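Local coordinates for heat-inducible transcription repressor HrcA (Thermotoga maritima, PDB 1STZ), which probably represses the class I heat-shock operons (grpE-dnaK-dnaJ and groELS) by binding DNA, at residues 27-32 and 39-44; 136-141 and 258-263; 150-153 and 159-162; 170-175 and 224-229; 291-296 and 301-306. One frame throughout, in Å; residues are numbered along the deposited sequence.

Overall arrangement
Interaction 1 stands apart in the N-terminal helices, about 35 Å centre to centre from interaction 5; it is a single charged contact, partly buried. Interactions 2 and 5 meet in the five-stranded sheet of the C-terminal region: 5 is its buried hairpin, rich in backbone hydrogen bonds, whereas 2 lays a short helix over a neighbouring strand through leucines and polar ends. Interactions 3 and 4 share the three-stranded sheet that touches the second subunit. There 3 is a buried apolar hairpin, and 4 is a more open lysine-glutamate contact to the loop that runs back toward interaction 2, which it touches through Arg139 and Glu229.

Interaction 1: residues 27-32 and 39-44; sequences VREYIE and SQRVLE
Glu29 and Arg41 are the two residues that meet here, and they do so by charge. OE1 of Glu29 lies 3.4 Å from NH2 of Arg41, a salt bridge in which the oxygen stands off the plane of the guanidinium, so the attraction is electrostatic rather than directed along an N-H. The carboxylate and guanidinium planes are only 22° apart although the two chains cross at about a right angle. Long flexible side chains suit this place, because the backbones stay 8.0 Å apart even at their nearest, between CA of Glu29 and CA of Val42. Glu29 sends CG away from its backbone N (chi1 -176°) and then bends at chi2, while Arg41 bends at both chi2 and chi3 to bring its head round.

Directional bonding comes from elsewhere. OE1 of Glu29 accepts a hydrogen bond from ND2 of Asn33, one helical turn on, which holds the carboxylate. Arg41 has a second, long electrostatic partner in its own helix, 3.7 Å from NH1 to OE2 of Glu44, so the three charges form a small network. NE of Arg41 is buried without a polar partner.

Around this link, helix 39-45 rests through Val42 and Leu43 on Ile55 of helix 52-64, and helix 17-33 packs through Val27 and Ile31 on helix 81-94 and through Val27 and Tyr30 on Pro79 of strand 78-79, consistent with a winged-helix DNA-binding domain.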
# COMPACT_ATOMS: atom_id res chain seq x y z
N VAL A 27 21.80 -20.98 -12.11
CA VAL A 27 21.74 -20.00 -11.03
C VAL A 27 20.31 -19.59 -10.73
O VAL A 27 19.91 -19.52 -9.58
CB VAL A 27 22.58 -18.74 -11.35
CG1 VAL A 27 22.46 -17.73 -10.23
CG2 VAL A 27 24.04 -19.11 -11.53
N ARG A 28 19.52 -19.36 -11.77
CA ARG A 28 18.12 -18.99 -11.61
C ARG A 28 17.35 -20.12 -10.93
O ARG A 28 16.55 -19.88 -10.02
CB ARG A 28 17.51 -18.71 -12.99
CG ARG A 28 16.12 -18.11 -12.94
CD ARG A 28 15.36 -18.27 -14.24
NE ARG A 28 15.56 -17.14 -15.16
CZ ARG A 28 15.01 -15.93 -15.02
NH1 ARG A 28 14.25 -15.66 -13.96
NH2 ARG A 28 15.24 -14.98 -15.92
N GLU A 29 17.59 -21.34 -11.37
CA GLU A 29 16.98 -22.51 -10.75
C GLU A 29 17.45 -22.70 -9.31
O GLU A 29 16.66 -23.09 -8.46
CB GLU A 29 17.26 -23.77 -11.58
CG GLU A 29 16.58 -25.03 -11.07
CD GLU A 29 15.07 -24.94 -11.03
OE1 GLU A 29 14.44 -25.81 -10.38
OE2 GLU A 29 14.50 -24.01 -11.63
N TYR A 30 18.71 -22.40 -9.02
CA TYR A 30 19.23 -22.61 -7.66
C TYR A 30 18.63 -21.62 -6.67
O TYR A 30 18.29 -21.99 -5.55
CB TYR A 30 20.75 -22.47 -7.64
CG TYR A 30 21.37 -22.58 -6.27
CD1 TYR A 30 21.30 -23.76 -5.55
CD2 TYR A 30 22.02 -21.49 -5.69
CE1 TYR A 30 21.87 -23.87 -4.27
CE2 TYR A 30 22.59 -21.58 -4.44
CZ TYR A 30 22.51 -22.76 -3.73
OH TYR A 30 23.08 -22.83 -2.49
N ILE A 31 18.53 -20.36 -7.08
CA ILE A 31 17.89 -19.32 -6.28
C ILE A 31 16.44 -19.70 -5.98
O ILE A 31 16.00 -19.61 -4.83
CB ILE A 31 18.01 -17.95 -7.00
CG1 ILE A 31 19.45 -17.42 -6.84
CG2 ILE A 31 17.00 -16.96 -6.46
CD1 ILE A 31 19.85 -16.37 -7.87
N GLU A 32 15.72 -20.16 -7.00
CA GLU A 32 14.30 -20.52 -6.87
C GLU A 32 14.04 -21.70 -5.91
O GLU A 32 13.22 -21.58 -4.99
CB GLU A 32 13.71 -20.82 -8.26
CG GLU A 32 12.22 -21.19 -8.30
CD GLU A 32 11.29 -20.09 -7.82
OE1 GLU A 32 11.72 -18.91 -7.76
OE2 GLU A 32 10.12 -20.39 -7.49
N SER A 39 21.94 -31.59 -15.17
CA SER A 39 21.76 -31.40 -16.61
C SER A 39 20.30 -31.61 -17.01
O SER A 39 19.72 -30.82 -17.77
CB SER A 39 22.65 -32.38 -17.37
OG SER A 39 22.31 -33.73 -17.06
N GLN A 40 19.70 -32.68 -16.49
CA GLN A 40 18.31 -33.01 -16.77
C GLN A 40 17.36 -31.91 -16.30
O GLN A 40 16.32 -31.69 -16.92
CB GLN A 40 17.90 -34.35 -16.12
CG GLN A 40 18.86 -35.53 -16.36
CD GLN A 40 19.47 -35.56 -17.76
OE1 GLN A 40 20.47 -34.89 -18.03
NE2 GLN A 40 18.87 -36.34 -18.65
N ARG A 41 17.71 -31.23 -15.20
CA ARG A 41 16.88 -30.14 -14.69
C ARG A 41 16.90 -28.96 -15.66
O ARG A 41 15.84 -28.40 -15.94
CB ARG A 41 17.34 -29.66 -13.30
CG ARG A 41 16.80 -30.49 -12.12
CD ARG A 41 15.34 -30.24 -11.70
NE ARG A 41 14.77 -28.97 -12.16
CZ ARG A 41 13.48 -28.77 -12.45
NH1 ARG A 41 12.58 -29.74 -12.31
NH2 ARG A 41 13.08 -27.58 -12.88
N VAL A 42 18.08 -28.58 -16.15
CA VAL A 42 18.17 -27.36 -16.97
C VAL A 42 17.41 -27.51 -18.29
O VAL A 42 16.88 -26.54 -18.81
CB VAL A 42 19.64 -26.83 -17.21
CG1 VAL A 42 20.60 -27.27 -16.12
CG2 VAL A 42 20.18 -27.21 -18.58
N LEU A 43 17.34 -28.73 -18.80
CA LEU A 43 16.59 -29.00 -20.02
C LEU A 43 15.09 -28.86 -19.79
O LEU A 43 14.38 -28.36 -20.66
CB LEU A 43 16.90 -30.41 -20.54
CG LEU A 43 18.30 -30.62 -21.13
CD1 LEU A 43 18.40 -32.00 -21.75
CD2 LEU A 43 18.64 -29.53 -22.15
N GLU A 44 14.62 -29.31 -18.63
CA GLU A 44 13.20 -29.27 -18.29
C GLU A 44 12.71 -27.84 -18.05
O GLU A 44 11.58 -27.50 -18.41
CB GLU A 44 12.92 -30.12 -17.04
CG GLU A 44 12.51 -31.56 -17.36
CD GLU A 44 12.89 -32.55 -16.27
OE1 GLU A 44 12.99 -33.76 -16.59
OE2 GLU A 44 13.09 -32.13 -15.10

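Interaction 2: residues 136-141 and 258-263; sequences LIERPN and KDQKFL
Leu136 overlaps Leu263 at the methyl ends, CD1 of one 4.0 Å from CD1 of the other, with the two side chains crossing at about a right angle. The motif is a helix packed on a face of an antiparallel sheet: Leu136 belongs to strand 134-138, and Leu263 to helix 260-266, in a C-terminal region whose sequence family is grouped with GAF domains, consistent with a GAF-like fold. Leucines suit the place because their branched ends reach far enough to touch between backbones 10.0 Å apart (CA of Leu136 to CA of Leu263). Tyr231 and Phe307 also pack against Leu263, and Val257 against Leu136.

Two residues along the strand, the same face turns polar. Glu138 and Gln260 both run out extended beyond CG; with CG opposite the backbone N in both, the chains cross at about a right angle where their ends meet. OE2 of Glu138 comes within 3.1 Å of NE2 of Gln260, yet the angle is too poor for a hydrogen bond, and the carboxylate and amide planes stand 82° apart. Both groups are held by other partners: OE1 of Glu138 accepts from the backbone N of Ser303, and NE2 of Gln260 bonds to the hydroxyl of Tyr231. The meeting is therefore one of neighbours each fixed by strand residues.

The helix start is secured by Asp259, whose short acidic side chain is apt for an N-cap: the N-H of Phe262 points at its OD2 over 3.1 Å, at an angle of 165°, and reaches that oxygen from above the carboxylate plane.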
# COMPACT_ATOMS: atom_id res chain seq x y z
N LEU A 136 20.09 -1.53 6.93
CA LEU A 136 20.63 -0.44 7.74
C LEU A 136 20.58 0.82 6.92
O LEU A 136 21.04 0.83 5.78
CB LEU A 136 22.07 -0.70 8.15
CG LEU A 136 22.36 -1.91 9.03
CD1 LEU A 136 23.84 -1.92 9.32
CD2 LEU A 136 21.56 -1.93 10.33
N ILE A 137 19.99 1.88 7.46
CA ILE A 137 20.04 3.21 6.88
C ILE A 137 20.78 4.14 7.84
O ILE A 137 20.34 4.33 8.97
CB ILE A 137 18.64 3.78 6.62
CG1 ILE A 137 17.85 2.83 5.71
CG2 ILE A 137 18.73 5.17 5.99
CD1 ILE A 137 16.51 3.35 5.30
N GLU A 138 21.88 4.72 7.38
CA GLU A 138 22.59 5.74 8.11
C GLU A 138 21.74 7.04 8.20
O GLU A 138 21.40 7.61 7.17
CB GLU A 138 23.91 6.01 7.42
CG GLU A 138 24.94 6.70 8.28
CD GLU A 138 26.26 6.95 7.56
OE1 GLU A 138 26.29 6.98 6.31
OE2 GLU A 138 27.27 7.13 8.27
N ARG A 139 21.39 7.45 9.42
CA ARG A 139 20.70 8.72 9.68
C ARG A 139 21.61 9.91 9.35
O ARG A 139 22.83 9.80 9.37
CB ARG A 139 20.27 8.81 11.16
CG ARG A 139 19.30 7.74 11.61
CD ARG A 139 18.79 7.89 13.04
NE ARG A 139 17.59 7.08 13.27
CZ ARG A 139 17.55 5.87 13.82
NH1 ARG A 139 18.64 5.22 14.22
NH2 ARG A 139 16.37 5.27 13.98
N PRO A 140 21.04 11.07 9.05
CA PRO A 140 21.87 12.24 8.77
C PRO A 140 22.79 12.52 9.97
O PRO A 140 22.38 12.36 11.12
CB PRO A 140 20.85 13.36 8.59
CG PRO A 140 19.61 12.66 8.21
CD PRO A 140 19.61 11.39 9.00
N ASN A 141 24.04 12.89 9.69
CA ASN A 141 25.02 13.13 10.74
C ASN A 141 24.61 14.36 11.55
O ASN A 141 24.35 15.40 10.98
CB ASN A 141 26.40 13.30 10.12
CG ASN A 141 27.54 13.11 11.12
OD1 ASN A 141 27.45 13.51 12.30
ND2 ASN A 141 28.63 12.51 10.65
N LYS A 258 28.38 -3.30 13.24
CA LYS A 258 28.76 -2.23 14.17
C LYS A 258 30.08 -1.55 13.80
O LYS A 258 30.41 -0.49 14.33
CB LYS A 258 28.90 -2.77 15.60
CG LYS A 258 27.63 -3.41 16.21
CD LYS A 258 27.97 -4.16 17.51
CE LYS A 258 26.87 -5.14 17.92
NZ LYS A 258 25.56 -4.44 18.24
N ASP A 259 30.88 -2.20 12.95
CA ASP A 259 32.17 -1.68 12.50
C ASP A 259 31.93 -0.68 11.36
O ASP A 259 31.77 -1.08 10.19
CB ASP A 259 33.06 -2.84 12.05
CG ASP A 259 34.51 -2.42 11.79
OD1 ASP A 259 35.40 -3.29 11.91
OD2 ASP A 259 34.85 -1.26 11.46
N GLN A 260 31.87 0.62 11.69
CA GLN A 260 31.55 1.64 10.68
C GLN A 260 32.59 1.77 9.57
O GLN A 260 32.24 1.95 8.42
CB GLN A 260 31.29 3.02 11.28
CG GLN A 260 30.40 3.84 10.35
CD GLN A 260 30.34 5.31 10.66
OE1 GLN A 260 31.32 5.91 11.12
NE2 GLN A 260 29.18 5.91 10.41
N LYS A 261 33.85 1.66 9.93
CA LYS A 261 34.95 1.64 8.97
C LYS A 261 34.76 0.52 7.94
O LYS A 261 34.94 0.74 6.75
CB LYS A 261 36.28 1.47 9.71
CG LYS A 261 37.44 2.29 9.15
CD LYS A 261 37.56 3.66 9.82
CE LYS A 261 39.01 3.97 10.26
NZ LYS A 261 39.50 3.09 11.38
N PHE A 262 34.40 -0.67 8.40
CA PHE A 262 34.05 -1.77 7.51
C PHE A 262 32.82 -1.45 6.65
O PHE A 262 32.85 -1.66 5.45
CB PHE A 262 33.85 -3.06 8.31
CG PHE A 262 33.31 -4.17 7.50
CD1 PHE A 262 34.08 -4.76 6.50
CD2 PHE A 262 32.02 -4.63 7.71
CE1 PHE A 262 33.57 -5.81 5.73
CE2 PHE A 262 31.50 -5.65 6.94
CZ PHE A 262 32.28 -6.25 5.96
N LEU A 263 31.74 -0.95 7.24
CA LEU A 263 30.56 -0.60 6.45
C LEU A 263 30.90 0.41 5.36
O LEU A 263 30.39 0.32 4.24
CB LEU A 263 29.43 -0.04 7.31
CG LEU A 263 28.58 -1.00 8.12
CD1 LEU A 263 27.45 -0.21 8.80
CD2 LEU A 263 28.01 -2.12 7.26

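Interaction 3: residues 150-153 and 159-162; sequences VMLI and YLIF
Leu152 and Phe162 face each other as a non-hydrogen-bonded pair of an antiparallel hairpin. CD2 of Leu152 lies at the edge of the phenyl ring, near its plane, 3.6 Å from CD1 of Phe162. The same methyl also lies 3.6 Å from CD2 of Leu160, so one leucine methyl touches two side chains of the opposite strand. CE1 of Phe162 also meets CG1 of Val150 at 3.6 Å, at a slant to the ring. Phe162 can reach across both residues because its CG stands opposite the backbone N (chi1 164°).

The backbone sets this register. Ile153 and Ile161 form the hydrogen-bonded pair: the N of Ile153 gives to the O of Ile161 at 2.8 Å, nearly straight at 175°, and the return bond from the N of Ile161 to the O of Ile153 is 2.9 Å. Beside them, the CA-H of Phe162 leans on the O of Met151, with CA and O 3.3 Å apart.

Farther out, helix 184-195 covers Val150 and Leu152, and helix 215-224 covers Phe162. On the reverse face Ile153 packs on Ile153 of the second subunit, and Ile161 on Ser163 of that subunit.

With aliphatic and aromatic side chains on one face and isoleucines on the other, the hairpin buries the first against its own helices and offers the second to its partner, which suggests that it contributes to the dimer contact mainly by apolar packing.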
# COMPACT_ATOMS: atom_id res chain seq x y z
N VAL A 150 13.23 26.41 17.24
CA VAL A 150 12.68 25.58 18.31
C VAL A 150 11.24 26.00 18.57
O VAL A 150 10.98 27.16 18.87
CB VAL A 150 13.47 25.72 19.61
CG1 VAL A 150 12.87 24.85 20.71
CG2 VAL A 150 14.93 25.37 19.38
N MET A 151 10.32 25.06 18.46
CA MET A 151 8.90 25.33 18.67
C MET A 151 8.42 24.70 19.97
O MET A 151 8.70 23.52 20.23
CB MET A 151 8.08 24.77 17.50
CG MET A 151 8.38 25.40 16.14
SD MET A 151 9.23 24.25 15.04
CE MET A 151 10.75 24.51 15.43
N LEU A 152 7.75 25.50 20.80
CA LEU A 152 6.98 25.03 21.95
C LEU A 152 5.52 25.47 21.80
O LEU A 152 5.20 26.59 22.14
CB LEU A 152 7.50 25.64 23.23
CG LEU A 152 8.83 25.23 23.84
CD1 LEU A 152 8.96 25.95 25.17
CD2 LEU A 152 8.95 23.74 24.04
N ILE A 153 4.65 24.58 21.33
CA ILE A 153 3.24 24.94 21.05
C ILE A 153 2.25 24.44 22.11
O ILE A 153 1.99 23.26 22.20
CB ILE A 153 2.86 24.34 19.68
CG1 ILE A 153 3.75 24.93 18.58
CG2 ILE A 153 1.40 24.58 19.37
CD1 ILE A 153 4.79 24.01 18.10
N TYR A 159 -1.33 20.04 27.81
CA TYR A 159 -0.38 19.51 26.84
C TYR A 159 0.40 20.57 26.06
O TYR A 159 -0.11 21.62 25.71
CB TYR A 159 -1.11 18.58 25.86
CG TYR A 159 -1.82 17.42 26.54
CD1 TYR A 159 -3.21 17.35 26.58
CD2 TYR A 159 -1.10 16.39 27.13
CE1 TYR A 159 -3.86 16.29 27.20
CE2 TYR A 159 -1.74 15.33 27.76
CZ TYR A 159 -3.12 15.29 27.78
OH TYR A 159 -3.75 14.23 28.40
N LEU A 160 1.64 20.23 25.75
CA LEU A 160 2.56 21.07 25.00
C LEU A 160 3.19 20.22 23.92
O LEU A 160 3.52 19.08 24.17
CB LEU A 160 3.66 21.56 25.95
CG LEU A 160 4.51 22.77 25.57
CD1 LEU A 160 4.98 23.50 26.84
CD2 LEU A 160 5.70 22.36 24.74
N ILE A 161 3.40 20.77 22.72
CA ILE A 161 4.16 20.06 21.72
C ILE A 161 5.49 20.75 21.43
O ILE A 161 5.53 21.91 21.03
CB ILE A 161 3.34 19.83 20.41
CG1 ILE A 161 2.19 18.87 20.69
CG2 ILE A 161 4.24 19.24 19.34
CD1 ILE A 161 1.16 18.78 19.58
N PHE A 162 6.57 20.02 21.66
CA PHE A 162 7.92 20.49 21.37
C PHE A 162 8.37 19.89 20.05
O PHE A 162 8.02 18.77 19.73
CB PHE A 162 8.88 20.07 22.50
CG PHE A 162 10.34 20.17 22.14
CD1 PHE A 162 11.02 21.38 22.24
CD2 PHE A 162 11.03 19.05 21.70
CE1 PHE A 162 12.37 21.46 21.91
CE2 PHE A 162 12.36 19.14 21.37
CZ PHE A 162 13.03 20.35 21.47

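Interaction 4: residues 170-175 and 224-229; sequences VSKVTP and IGETVE
Lys172 and Glu226 approach at a slant, the lysine stretching along the flank of the glutamate so that more than its charged end is involved. CD of Lys172 lies 3.6 Å from OE2 of Glu226, while NZ reaches the same oxygen at 3.4 Å. That is a salt bridge whose hydrogen bond is weak, as the length suggests. The lysine bends once, at chi2 (-64°), and is straight beyond, which carries the ammonium past the carboxylate toward the end of helix 215-224. Glu226 answers from the loop with CG tucked between its own N and carbonyl carbon (chi1 68°) and the rest of its chain extended.

The backbone lies close too: CE of Lys172 is 3.4 Å from O of Ile224, a carbonyl at the last turn of the helix, before Gly225 leaves helical geometry. Such a helix end would tend to attract a positive charge. Val228 adds an apolar side, with CG2 3.8 Å from NZ of Lys172. A lysine suits the position because its four methylenes bridge strand and loop while its end remains charged.

Lys172 itself adopts a positive phi (61°), interrupting the regular strand, and its O accepts a hydrogen bond from OG1 of Thr174, 2.8 Å away.

The contact ties the loop leaving helix 215-224 to strand 169-177, outermost in the three-stranded sheet of its own chain. There Val173 packs on Pro175 of the second subunit, and Pro175 also forms backbone hydrogen bonds to that subunit, consistent with a part in dimerization.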
# COMPACT_ATOMS: atom_id res chain seq x y z
N VAL A 170 10.85 18.60 10.24
CA VAL A 170 10.48 18.76 11.65
C VAL A 170 10.89 17.50 12.40
O VAL A 170 10.45 16.39 12.07
CB VAL A 170 8.97 18.99 11.77
CG1 VAL A 170 8.56 19.25 13.21
CG2 VAL A 170 8.54 20.15 10.86
N SER A 171 11.77 17.64 13.39
CA SER A 171 12.28 16.50 14.12
C SER A 171 12.00 16.63 15.60
O SER A 171 11.64 17.69 16.09
CB SER A 171 13.79 16.37 13.92
OG SER A 171 14.11 16.53 12.55
N LYS A 172 12.17 15.51 16.29
CA LYS A 172 12.05 15.41 17.74
C LYS A 172 10.69 15.78 18.25
O LYS A 172 10.57 16.21 19.38
CB LYS A 172 13.08 16.29 18.44
CG LYS A 172 14.47 16.17 17.89
CD LYS A 172 15.00 14.80 18.08
CE LYS A 172 16.48 14.79 17.91
NZ LYS A 172 16.98 13.39 18.00
N VAL A 173 9.66 15.55 17.46
CA VAL A 173 8.32 15.93 17.84
C VAL A 173 7.88 15.15 19.08
O VAL A 173 7.87 13.92 19.09
CB VAL A 173 7.30 15.76 16.69
CG1 VAL A 173 6.01 16.48 17.02
CG2 VAL A 173 7.85 16.33 15.42
N THR A 174 7.51 15.88 20.12
CA THR A 174 7.31 15.28 21.43
C THR A 174 6.23 16.01 22.20
O THR A 174 6.46 17.13 22.62
CB THR A 174 8.61 15.34 22.25
OG1 THR A 174 9.67 14.68 21.55
CG2 THR A 174 8.46 14.55 23.55
N PRO A 175 5.07 15.41 22.37
CA PRO A 175 4.05 15.97 23.25
C PRO A 175 4.50 15.85 24.70
O PRO A 175 5.11 14.86 25.05
CB PRO A 175 2.83 15.09 22.98
CG PRO A 175 3.13 14.39 21.76
CD PRO A 175 4.60 14.18 21.72
N ILE A 224 16.19 16.47 22.73
CA ILE A 224 17.07 16.71 21.59
C ILE A 224 18.21 15.70 21.61
O ILE A 224 18.53 15.09 20.58
CB ILE A 224 17.65 18.14 21.64
CG1 ILE A 224 16.54 19.16 21.41
CG2 ILE A 224 18.75 18.31 20.58
CD1 ILE A 224 16.87 20.54 21.85
N GLY A 225 18.79 15.51 22.79
CA GLY A 225 19.88 14.57 22.98
C GLY A 225 19.41 13.16 23.25
O GLY A 225 20.14 12.37 23.84
N GLU A 226 18.19 12.82 22.82
CA GLU A 226 17.66 11.47 22.98
C GLU A 226 18.63 10.51 22.29
O GLU A 226 19.10 10.79 21.19
CB GLU A 226 16.24 11.34 22.38
CG GLU A 226 16.14 11.48 20.85
CD GLU A 226 14.71 11.69 20.32
OE1 GLU A 226 13.83 12.13 21.10
OE2 GLU A 226 14.47 11.44 19.10
N THR A 227 18.96 9.41 22.96
CA THR A 227 19.75 8.36 22.33
C THR A 227 19.08 7.87 21.05
O THR A 227 18.00 7.25 21.10
CB THR A 227 19.96 7.18 23.29
OG1 THR A 227 20.92 7.54 24.30
CG2 THR A 227 20.57 5.97 22.55
N VAL A 228 19.72 8.18 19.92
CA VAL A 228 19.34 7.65 18.61
C VAL A 228 20.55 6.92 18.03
O VAL A 228 21.62 7.51 17.86
CB VAL A 228 18.93 8.76 17.60
CG1 VAL A 228 18.21 8.14 16.40
CG2 VAL A 228 18.05 9.80 18.26
N GLU A 229 20.35 5.65 17.70
CA GLU A 229 21.35 4.85 17.04
C GLU A 229 21.76 5.58 15.73
O GLU A 229 20.98 6.37 15.17
CB GLU A 229 20.79 3.44 16.76
CG GLU A 229 20.44 2.64 18.02
CD GLU A 229 19.77 1.30 17.74
OE1 GLU A 229 19.03 0.82 18.63
OE2 GLU A 229 19.98 0.69 16.65

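Interaction 5: residues 291-296 and 301-306; sequences SGKYFK and IGSVYL
The carbonyl oxygen of Gly292 is gripped from strand 299-309 by two donors, the N-H of Val304 at 2.8 Å (171°) and, more weakly, the CA-H of Ser303, whose CA is 3.3 Å away. The pair is closed by the N of Gly292, which gives to O of Val304 at 3.2 Å. The next bonded pair follows with the N of Tyr294 donating to O of Gly302 at 3.0 Å. Here the ladder is disturbed: the N of Ile301 gives to O of Tyr294 at 2.9 Å, so Ile301 and Gly302 both face Tyr294, a classic beta bulge.

The tyrosine makes use of it. With CG between its own N and carbonyl carbon (chi1 67°), its ring swings across the neighbouring strand and lies over Gly302, whose N sits 3.8 Å above one face, offset toward the rim. Glycine fits this spot because it has no side chain where the ring passes. Ile301 crosses the ring at about a right angle, with CG2 3.7 Å from CE1 of Tyr294, and its other branch packs on the CB of Lys296. CG2 of Val304 approaches CD2 of Tyr294 obliquely, at 4.0 Å. The hydroxyl of Tyr294 bonds to the backbone O of Glu138.

In the sheet, strand 134-138 flanks 299-309 and strand 272-275 flanks 287-296, while helices 116-131 and 314-334 cover the face carrying Tyr294 and Val304, through Leu120, Leu127, Leu325 and Phe321.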
# COMPACT_ATOMS: atom_id res chain seq x y z
N SER A 291 24.61 -1.74 -1.52
CA SER A 291 24.88 -0.50 -0.86
C SER A 291 24.82 0.66 -1.83
O SER A 291 24.95 0.50 -3.06
CB SER A 291 26.23 -0.57 -0.16
OG SER A 291 27.30 -0.67 -1.09
N GLY A 292 24.58 1.84 -1.27
CA GLY A 292 24.46 3.07 -2.03
C GLY A 292 24.22 4.23 -1.06
O GLY A 292 24.04 4.02 0.13
N LYS A 293 24.21 5.45 -1.57
CA LYS A 293 23.96 6.62 -0.74
C LYS A 293 22.71 7.33 -1.20
O LYS A 293 22.34 7.27 -2.36
CB LYS A 293 25.13 7.58 -0.81
CG LYS A 293 26.46 6.97 -0.44
CD LYS A 293 27.50 8.04 -0.22
CE LYS A 293 28.89 7.48 -0.02
NZ LYS A 293 29.50 7.13 -1.32
N TYR A 294 22.05 8.02 -0.26
CA TYR A 294 21.01 8.97 -0.58
C TYR A 294 21.58 10.38 -0.38
O TYR A 294 22.48 10.58 0.45
CB TYR A 294 19.72 8.72 0.24
CG TYR A 294 19.80 8.95 1.73
CD1 TYR A 294 19.23 10.08 2.31
CD2 TYR A 294 20.36 8.01 2.57
CE1 TYR A 294 19.29 10.29 3.69
CE2 TYR A 294 20.43 8.21 3.94
CZ TYR A 294 19.89 9.33 4.50
OH TYR A 294 19.97 9.50 5.87
N PHE A 295 21.08 11.33 -1.17
CA PHE A 295 21.69 12.63 -1.33
C PHE A 295 20.71 13.77 -1.10
O PHE A 295 19.52 13.66 -1.34
CB PHE A 295 22.21 12.80 -2.77
CG PHE A 295 23.35 11.89 -3.15
CD1 PHE A 295 23.11 10.58 -3.50
CD2 PHE A 295 24.65 12.36 -3.18
CE1 PHE A 295 24.17 9.73 -3.85
CE2 PHE A 295 25.70 11.54 -3.54
CZ PHE A 295 25.46 10.22 -3.88
N LYS A 296 21.27 14.90 -0.67
CA LYS A 296 20.62 16.20 -0.78
C LYS A 296 21.31 16.97 -1.89
O LYS A 296 22.31 17.63 -1.67
CB LYS A 296 20.74 16.93 0.56
CG LYS A 296 20.20 18.36 0.55
CD LYS A 296 20.73 19.17 1.74
CE LYS A 296 22.22 19.43 1.67
NZ LYS A 296 22.60 20.20 0.45
N ILE A 301 24.02 12.34 2.16
CA ILE A 301 23.56 12.48 3.54
C ILE A 301 23.87 11.24 4.38
O ILE A 301 24.21 11.35 5.56
CB ILE A 301 22.07 12.76 3.57
CG1 ILE A 301 21.73 14.04 2.79
CG2 ILE A 301 21.56 12.88 5.00
CD1 ILE A 301 22.61 15.24 3.17
N GLY A 302 23.74 10.06 3.76
CA GLY A 302 24.04 8.79 4.41
C GLY A 302 24.08 7.62 3.44
O GLY A 302 23.69 7.74 2.28
N SER A 303 24.58 6.49 3.93
CA SER A 303 24.57 5.24 3.19
C SER A 303 23.41 4.32 3.62
O SER A 303 22.92 4.37 4.75
CB SER A 303 25.91 4.54 3.40
OG SER A 303 26.94 5.36 2.87
N VAL A 304 22.98 3.49 2.67
CA VAL A 304 21.97 2.46 2.87
C VAL A 304 22.58 1.10 2.53
O VAL A 304 23.28 0.96 1.54
CB VAL A 304 20.76 2.68 1.96
CG1 VAL A 304 19.68 1.64 2.21
CG2 VAL A 304 20.20 4.08 2.15
N TYR A 305 22.28 0.10 3.36
CA TYR A 305 22.77 -1.26 3.19
C TYR A 305 21.62 -2.25 3.26
O TYR A 305 20.79 -2.16 4.16
CB TYR A 305 23.77 -1.61 4.29
CG TYR A 305 24.94 -0.68 4.35
CD1 TYR A 305 24.87 0.49 5.08
CD2 TYR A 305 26.13 -0.97 3.69
CE1 TYR A 305 25.95 1.36 5.15
CE2 TYR A 305 27.20 -0.11 3.75
CZ TYR A 305 27.11 1.06 4.48
OH TYR A 305 28.19 1.91 4.57
N LEU A 306 21.56 -3.16 2.29
CA LEU A 306 20.65 -4.31 2.29
C LEU A 306 21.47 -5.61 2.34
O LEU A 306 22.21 -5.93 1.40
CB LEU A 306 19.86 -4.30 0.99
CG LEU A 306 18.52 -5.03 0.82
CD1 LEU A 306 18.46 -5.74 -0.50
CD2 LEU A 306 18.11 -5.92 1.96